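Local coordinates for cell shape-determining protein MreC (Streptococcus pneumoniae, PDB 2QF4) that helps form and maintain cell shape, probably as part of the elongasome that synthesises peripheral peptidoglycan, at residues I89-D92 with V97-I100; V134-S139 with L143-T148. All blocks are in the same frame, centred on the assembly; numbering follows the deposited sequence.

How the interactions relate
Both contacts are antiparallel beta hairpins of one six-stranded barrel in the major extracellular domain of MreC, a fold of the alpha-lytic protease type, and each carries a classic beta bulge. Interaction 1 is partly buried, half of its residues lying in the interior; interaction 2 is a surface contact in which Val147 alone is buried. They share a seam, since strands 97-101 and 146-151 are neighbours: Ile100 N probably donates to Val147 O at 2.9 Å, and Val97 packs on Thr148. The chemistry follows the position. Residues 89-92 and 97-100 meet through backbone bonds, an aromatic ring and aliphatic chains, whereas 134-139 and 143-148 add hydroxyls, charged groups, a water and a bound ethanediol.

Interaction 1 (I89-D92 with V97-I100); sequences IGYD and VLKI
The Tyr91 ring lies across the backbone of Val97, and this is the close-packed part of the hairpin. Val97 O sits over one face of the ring, 3.3 Å from Tyr91 CD2, and CE2 and CZ continue along the same residue, past Val97 C toward Val97 N. With CG anti to the backbone N (chi1 -175°), the ring is carried over the opposite strand. Leu98, paired with Tyr91 at a non-hydrogen-bonded site, brings its CD1 to 3.5 Å from Gly90 O. That carbonyl also accepts Lys99 N at 2.9 Å, the donor standing well above the carbonyl plane. Asp92 and Val97 form a hydrogen-bonded pair, Asp92 N reaching Val97 O at 2.8 Å. Opposite Lys99 the first strand spends two residues, Ile89 and Gly90, a classic beta bulge, where Ile89 N points almost straight at Lys99 O (2.9 Å, 175° at the hydrogen). Val97 is buried, but the Ile89-Lys99 end is looser: Ile89 CG1 touches Lys99 CB at 3.8 Å, while the partly exposed lysine bends at chi3 and its tip departs from the first strand. The Asp92 carboxylate turns to the connecting loop, bonding Glu94 N and Asn95 ND2. Strand 146-151 flanks 97-100 on its other edge, where Ile100 meets Val149; Tyr91, from strand 82-92, also reaches Leu151 of that strand, while Leu98 reaches Val130 of strand 126-137.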
ATOM      1  N   ILE A  89       5.731   5.130  -4.654  1.00  7.49           N
ATOM      2  CA  ILE A  89       7.090   5.692  -4.432  1.00  8.27           C
ATOM      3  C   ILE A  89       7.132   6.702  -3.294  1.00  7.66           C
ATOM      4  O   ILE A  89       8.219   7.051  -2.862  1.00  8.73           O
ATOM      5  CB  ILE A  89       7.670   6.276  -5.751  1.00  9.29           C
ATOM      6  CG1 ILE A  89       6.810   7.418  -6.287  1.00  9.83           C
ATOM      7  CG2 ILE A  89       7.881   5.160  -6.764  1.00 11.98           C
ATOM      8  CD1 ILE A  89       7.508   8.312  -7.357  1.00 11.69           C
ATOM      9  N   GLY A  90       5.993   7.170  -2.795  1.00  7.82           N
ATOM     10  CA  GLY A  90       6.003   8.152  -1.711  1.00  7.75           C
ATOM     11  C   GLY A  90       4.688   8.846  -1.579  1.00  7.57           C
ATOM     12  O   GLY A  90       3.682   8.368  -2.108  1.00  7.48           O
ATOM     13  N   TYR A  91       4.698   9.970  -0.885  1.00  7.66           N
ATOM     14  CA  TYR A  91       3.488  10.678  -0.500  1.00  8.37           C
ATOM     15  C   TYR A  91       3.832  12.146  -0.422  1.00  9.59           C
ATOM     16  O   TYR A  91       4.880  12.514   0.119  1.00 11.07           O
ATOM     17  CB  TYR A  91       2.938  10.195   0.851  1.00  9.35           C
ATOM     18  CG  TYR A  91       1.635  10.773   1.278  1.00  9.05           C
ATOM     19  CD1 TYR A  91       1.587  11.847   2.145  1.00 11.70           C
ATOM     20  CD2 TYR A  91       0.442  10.234   0.851  1.00 10.82           C
ATOM     21  CE1 TYR A  91       0.375  12.377   2.573  1.00 13.76           C
ATOM     22  CE2 TYR A  91      -0.780  10.783   1.274  1.00 12.91           C
ATOM     23  CZ  TYR A  91      -0.771  11.862   2.108  1.00 13.61           C
ATOM     24  OH  TYR A  91      -1.947  12.399   2.585  1.00 17.84           O
ATOM     25  N   ASP A  92       2.976  12.975  -0.999  1.00  9.09           N
ATOM     26  CA  ASP A  92       3.128  14.419  -0.954  1.00 10.77           C
ATOM     27  C   ASP A  92       2.251  14.954   0.141  1.00 11.69           C
ATOM     28  O   ASP A  92       1.024  15.017   0.013  1.00 11.50           O
ATOM     29  CB  ASP A  92       2.711  14.986  -2.284  1.00 11.38           C
ATOM     30  CG  ASP A  92       2.812  16.526  -2.355  1.00 12.20           C
ATOM     31  OD1 ASP A  92       2.826  17.023  -3.482  1.00 16.54           O
ATOM     32  OD2 ASP A  92       2.843  17.200  -1.313  1.00 14.50           O
ATOM     33  N   VAL A  97      -1.551  13.488  -1.211  1.00  9.46           N
ATOM     34  CA  VAL A  97      -1.699  12.460  -2.224  1.00  8.34           C
ATOM     35  C   VAL A  97      -0.522  11.498  -2.223  1.00  7.64           C
ATOM     36  O   VAL A  97       0.634  11.870  -2.046  1.00  8.08           O
ATOM     37  CB  VAL A  97      -1.854  13.070  -3.660  1.00  8.78           C
ATOM     38  CG1 VAL A  97      -3.230  13.712  -3.830  1.00 11.46           C
ATOM     39  CG2 VAL A  97      -0.721  14.036  -4.008  1.00  8.92           C
ATOM     40  N   LEU A  98      -0.864  10.233  -2.463  1.00  7.26           N
ATOM     41  CA  LEU A  98       0.100   9.168  -2.729  1.00  7.50           C
ATOM     42  C   LEU A  98       0.645   9.305  -4.147  1.00  6.93           C
ATOM     43  O   LEU A  98      -0.080   9.678  -5.060  1.00  8.47           O
ATOM     44  CB  LEU A  98      -0.651   7.848  -2.578  1.00  7.50           C
ATOM     45  CG  LEU A  98       0.163   6.573  -2.552  1.00  8.66           C
ATOM     46  CD1 LEU A  98       0.887   6.448  -1.232  1.00  9.38           C
ATOM     47  CD2 LEU A  98      -0.783   5.400  -2.830  1.00 10.26           C
ATOM     48  N   LYS A  99       1.917   8.970  -4.317  1.00  7.31           N
ATOM     49  CA  LYS A  99       2.604   9.028  -5.609  1.00  7.79           C
ATOM     50  C   LYS A  99       2.932   7.640  -6.115  1.00  7.64           C
ATOM     51  O   LYS A  99       3.501   6.830  -5.369  1.00  7.57           O
ATOM     52  CB  LYS A  99       3.926   9.806  -5.458  1.00  8.75           C
ATOM     53  CG  LYS A  99       3.658  11.251  -5.048  1.00 11.77           C
ATOM     54  CD  LYS A  99       4.921  11.985  -4.574  1.00 16.46           C
ATOM     55  CE  LYS A  99       5.806  12.345  -5.719  1.00 21.38           C
ATOM     56  NZ  LYS A  99       6.684  13.525  -5.367  1.00 23.50           N
ATOM     57  N   ILE A 100       2.577   7.405  -7.377  1.00  7.78           N
ATOM     58  CA  ILE A 100       2.805   6.115  -8.043  1.00  8.39           C
ATOM     59  C   ILE A 100       3.580   6.358  -9.328  1.00  7.49           C
ATOM     60  O   ILE A 100       3.349   7.323 -10.053  1.00  8.14           O
ATOM     61  CB  ILE A 100       1.449   5.456  -8.338  1.00  8.83           C
ATOM     62  CG1 ILE A 100       0.777   5.039  -6.967  1.00 12.33           C
ATOM     63  CG2 ILE A 100       1.589   4.259  -9.274  1.00  8.98           C
ATOM     64  CD1 ILE A 100      -0.713   4.714  -7.105  1.00 15.09           C
TER

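Interaction 2 (V134-S139 with L143-T148); sequences VATTHS and LTREVT. With EDO (1,2-ethanediol), chain D.
Thr144 meets His138 where the hairpin opens into its turn: Thr144 O lies 3.5 Å from His138 CB, while its hydroxyl bonds Asp141 within the turn. Next, Arg145 runs past Ser139, its CD 3.7 Å from Ser139 O. A bend at chi3 (64°) turns the guanidinium, and a water at its edge, in plane, accepts from Arg145 NH1 and is also hydrogen-bonded to Thr136 OG1. Arg145 NH2 bonds the carbonyls of Ser105 and Ser107. Glu146 pairs with Thr137 through two backbone bonds, N to O each way, and their side chains run side by side, Thr137 CG2 lying 3.9 Å from Glu146 CD. The His138 ring is turned 69° from the carboxylate plane, with Thr137 CG2 over one face, offset toward the rim. Val147 comes next, its CG2 4.1 Å from Thr136 CG2 on the other face of the sheet. Thr148 closes the contact opposite a classic beta bulge: Thr148 O accepts Val134 N at 2.8 Å and, weakly, Ala135 N, while Thr148 N returns a bond to Ala135 O at 2.9 Å. An ethanediol, probably from the crystallisation liquor, accepts His138 N and Ser139 N through O2 and O1. The contact is thus mainly polar, as suits an exposed hairpin end; His138 NE2 and Glu146 OE1, 4.1 Å apart, are not in contact, and the carboxylate could at most mildly stabilise a protonated imidazole.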
ATOM      1  N   VAL A 134      -6.230  11.115  -8.590  1.00  8.24           N
ATOM      2  CA  VAL A 134      -6.411  12.559  -8.714  1.00  8.77           C
ATOM      3  C   VAL A 134      -6.003  13.016 -10.105  1.00  8.95           C
ATOM      4  O   VAL A 134      -6.817  13.552 -10.851  1.00 10.69           O
ATOM      5  CB  VAL A 134      -5.646  13.309  -7.595  1.00  8.60           C
ATOM      6  CG1 VAL A 134      -5.666  14.818  -7.816  1.00  9.88           C
ATOM      7  CG2 VAL A 134      -6.226  12.958  -6.245  1.00 10.54           C
ATOM      8  N   ALA A 135      -4.741  12.802 -10.470  1.00  8.53           N
ATOM      9  CA  ALA A 135      -4.210  13.273 -11.759  1.00  9.24           C
ATOM     10  C   ALA A 135      -2.929  12.561 -12.095  1.00  8.45           C
ATOM     11  O   ALA A 135      -2.415  11.783 -11.299  1.00  8.94           O
ATOM     12  CB  ALA A 135      -3.992  14.807 -11.716  1.00 10.43           C
ATOM     13  N   THR A 136      -2.445  12.829 -13.292  1.00  8.64           N
ATOM     14  CA  THR A 136      -1.118  12.421 -13.678  1.00  8.84           C
ATOM     15  C   THR A 136      -0.243  13.643 -13.903  1.00  8.97           C
ATOM     16  O   THR A 136      -0.723  14.727 -14.211  1.00  9.43           O
ATOM     17  CB  THR A 136      -1.101  11.553 -14.941  1.00  9.78           C
ATOM     18  OG1 THR A 136      -1.496  12.328 -16.062  1.00 12.36           O
ATOM     19  CG2 THR A 136      -2.019  10.353 -14.811  1.00 11.62           C
ATOM     20  N   THR A 137       1.058  13.462 -13.748  1.00  9.08           N
ATOM     21  CA  THR A 137       2.011  14.508 -14.050  1.00  9.93           C
ATOM     22  C   THR A 137       3.192  13.860 -14.758  1.00  9.59           C
ATOM     23  O   THR A 137       3.315  12.622 -14.878  1.00  9.78           O
ATOM     24  CB  THR A 137       2.406  15.342 -12.801  1.00  9.92           C
ATOM     25  OG1 THR A 137       3.093  16.526 -13.225  1.00 11.54           O
ATOM     26  CG2 THR A 137       3.281  14.557 -11.838  1.00 11.98           C
ATOM     27  N   HIS A 138       4.046  14.695 -15.345  1.00 10.96           N
ATOM     28  CA  HIS A 138       5.072  14.206 -16.282  1.00 12.00           C
ATOM     29  C   HIS A 138       4.400  13.350 -17.357  1.00 12.13           C
ATOM     30  O   HIS A 138       4.925  12.341 -17.805  1.00 12.51           O
ATOM     31  CB  HIS A 138       6.206  13.445 -15.599  1.00 13.23           C
ATOM     32  CG  HIS A 138       6.807  14.165 -14.432  1.00 15.10           C
ATOM     33  ND1 HIS A 138       7.227  15.474 -14.505  1.00 17.73           N
ATOM     34  CD2 HIS A 138       6.997  13.776 -13.153  1.00 16.38           C
ATOM     35  CE1 HIS A 138       7.698  15.843 -13.328  1.00 18.57           C
ATOM     36  NE2 HIS A 138       7.579  14.830 -12.490  1.00 19.91           N
ATOM     37  N   SER A 139       3.229  13.800 -17.800  1.00 12.49           N
ATOM     38  CA  SER A 139       2.282  12.956 -18.502  1.00 14.92           C
ATOM     39  C   SER A 139       2.712  12.567 -19.898  1.00 16.46           C
ATOM     40  O   SER A 139       2.242  11.536 -20.387  1.00 19.20           O
ATOM     41  CB  SER A 139       0.896  13.628 -18.514  1.00 15.63           C
ATOM     42  OG  SER A 139       0.436  13.997 -17.197  1.00 18.55           O
ATOM     43  N   LEU A 143       9.023   7.596 -20.028  1.00 14.53           N
ATOM     44  CA  LEU A 143       9.023   6.544 -18.999  1.00 15.10           C
ATOM     45  C   LEU A 143       8.518   6.966 -17.628  1.00 15.49           C
ATOM     46  O   LEU A 143       8.115   6.118 -16.828  1.00 18.09           O
ATOM     47  CB  LEU A 143      10.447   6.001 -18.783  1.00 16.68           C
ATOM     48  CG  LEU A 143      11.230   5.427 -19.939  1.00 17.04           C
ATOM     49  CD1 LEU A 143      12.641   5.030 -19.488  1.00 18.21           C
ATOM     50  CD2 LEU A 143      10.468   4.229 -20.516  1.00 17.98           C
ATOM     51  N   THR A 144       8.554   8.263 -17.348  1.00 14.63           N
ATOM     52  CA  THR A 144       8.420   8.752 -15.981  1.00 15.16           C
ATOM     53  C   THR A 144       7.092   9.448 -15.656  1.00 12.79           C
ATOM     54  O   THR A 144       6.992  10.193 -14.682  1.00 12.79           O
ATOM     55  CB  THR A 144       9.644   9.594 -15.632  1.00 17.25           C
ATOM     56  OG1 THR A 144       9.899  10.475 -16.706  1.00 19.86           O
ATOM     57  CG2 THR A 144      10.869   8.673 -15.425  1.00 20.02           C
ATOM     58  N   ARG A 145       6.040   9.130 -16.403  1.00 11.27           N
ATOM     59  CA  ARG A 145       4.714   9.560 -15.970  1.00 10.12           C
ATOM     60  C   ARG A 145       4.459   9.074 -14.542  1.00  9.27           C
ATOM     61  O   ARG A 145       4.741   7.913 -14.180  1.00  9.87           O
ATOM     62  CB  ARG A 145       3.606   9.049 -16.899  1.00  9.67           C
ATOM     63  CG  ARG A 145       2.209   9.489 -16.519  1.00  9.42           C
ATOM     64  CD  ARG A 145       1.177   9.283 -17.611  1.00 10.40           C
ATOM     65  NE  ARG A 145       0.988   7.876 -17.943  1.00 10.57           N
ATOM     66  CZ  ARG A 145      -0.160   7.336 -18.339  1.00 10.47           C
ATOM     67  NH1 ARG A 145      -1.283   8.035 -18.425  1.00 11.75           N
ATOM     68  NH2 ARG A 145      -0.190   6.049 -18.632  1.00 10.98           N
ATOM     69  N   GLU A 146       3.836   9.942 -13.754  1.00  8.86           N
ATOM     70  CA  GLU A 146       3.524   9.677 -12.356  1.00  9.22           C
ATOM     71  C   GLU A 146       2.032   9.906 -12.146  1.00  8.15           C
ATOM     72  O   GLU A 146       1.422  10.704 -12.834  1.00 10.48           O
ATOM     73  CB  GLU A 146       4.302  10.670 -11.482  1.00 10.64           C
ATOM     74  CG  GLU A 146       4.107  10.647  -9.980  1.00 13.86           C
ATOM     75  CD  GLU A 146       4.667  11.922  -9.349  1.00 16.14           C
ATOM     76  OE1 GLU A 146       5.793  12.325  -9.749  1.00 21.54           O
ATOM     77  OE2 GLU A 146       3.954  12.590  -8.537  1.00 21.12           O
ATOM     78  N   VAL A 147       1.470   9.191 -11.205  1.00  8.50           N
ATOM     79  CA  VAL A 147       0.076   9.321 -10.838  1.00  8.22           C
ATOM     80  C   VAL A 147      -0.014   9.749  -9.400  1.00  8.20           C
ATOM     81  O   VAL A 147       0.688   9.198  -8.537  1.00  8.68           O
ATOM     82  CB  VAL A 147      -0.706   8.000 -11.028  1.00  8.67           C
ATOM     83  CG1 VAL A 147      -2.205   8.208 -10.853  1.00 11.15           C
ATOM     84  CG2 VAL A 147      -0.422   7.394 -12.385  1.00 11.74           C
ATOM     85  N   THR A 148      -0.898  10.691  -9.091  1.00  7.69           N
ATOM     86  CA  THR A 148      -1.243  11.045  -7.722  1.00  7.62           C
ATOM     87  C   THR A 148      -2.610  10.488  -7.368  1.00  7.20           C
ATOM     88  O   THR A 148      -3.525  10.481  -8.211  1.00  7.88           O
ATOM     89  CB  THR A 148      -1.124  12.554  -7.442  1.00  8.45           C
ATOM     90  OG1 THR A 148      -1.953  13.301  -8.336  1.00  9.02           O
ATOM     91  CG2 THR A 148       0.342  13.030  -7.560  1.00  9.67           C
TER
HETATM   92  C1  EDO D 602       2.900  17.003 -17.951  1.00 23.92           C
HETATM   93  O1  EDO D 602       1.862  16.454 -17.176  1.00 25.38           O
HETATM   94  C2  EDO D 602       3.754  17.958 -17.174  1.00 17.26           C
HETATM   95  O2  EDO D 602       4.294  17.488 -15.988  1.00 17.69           O
HETATM   96  O   HOH W   1      -1.827  10.862 -18.342  1.00 18.29           O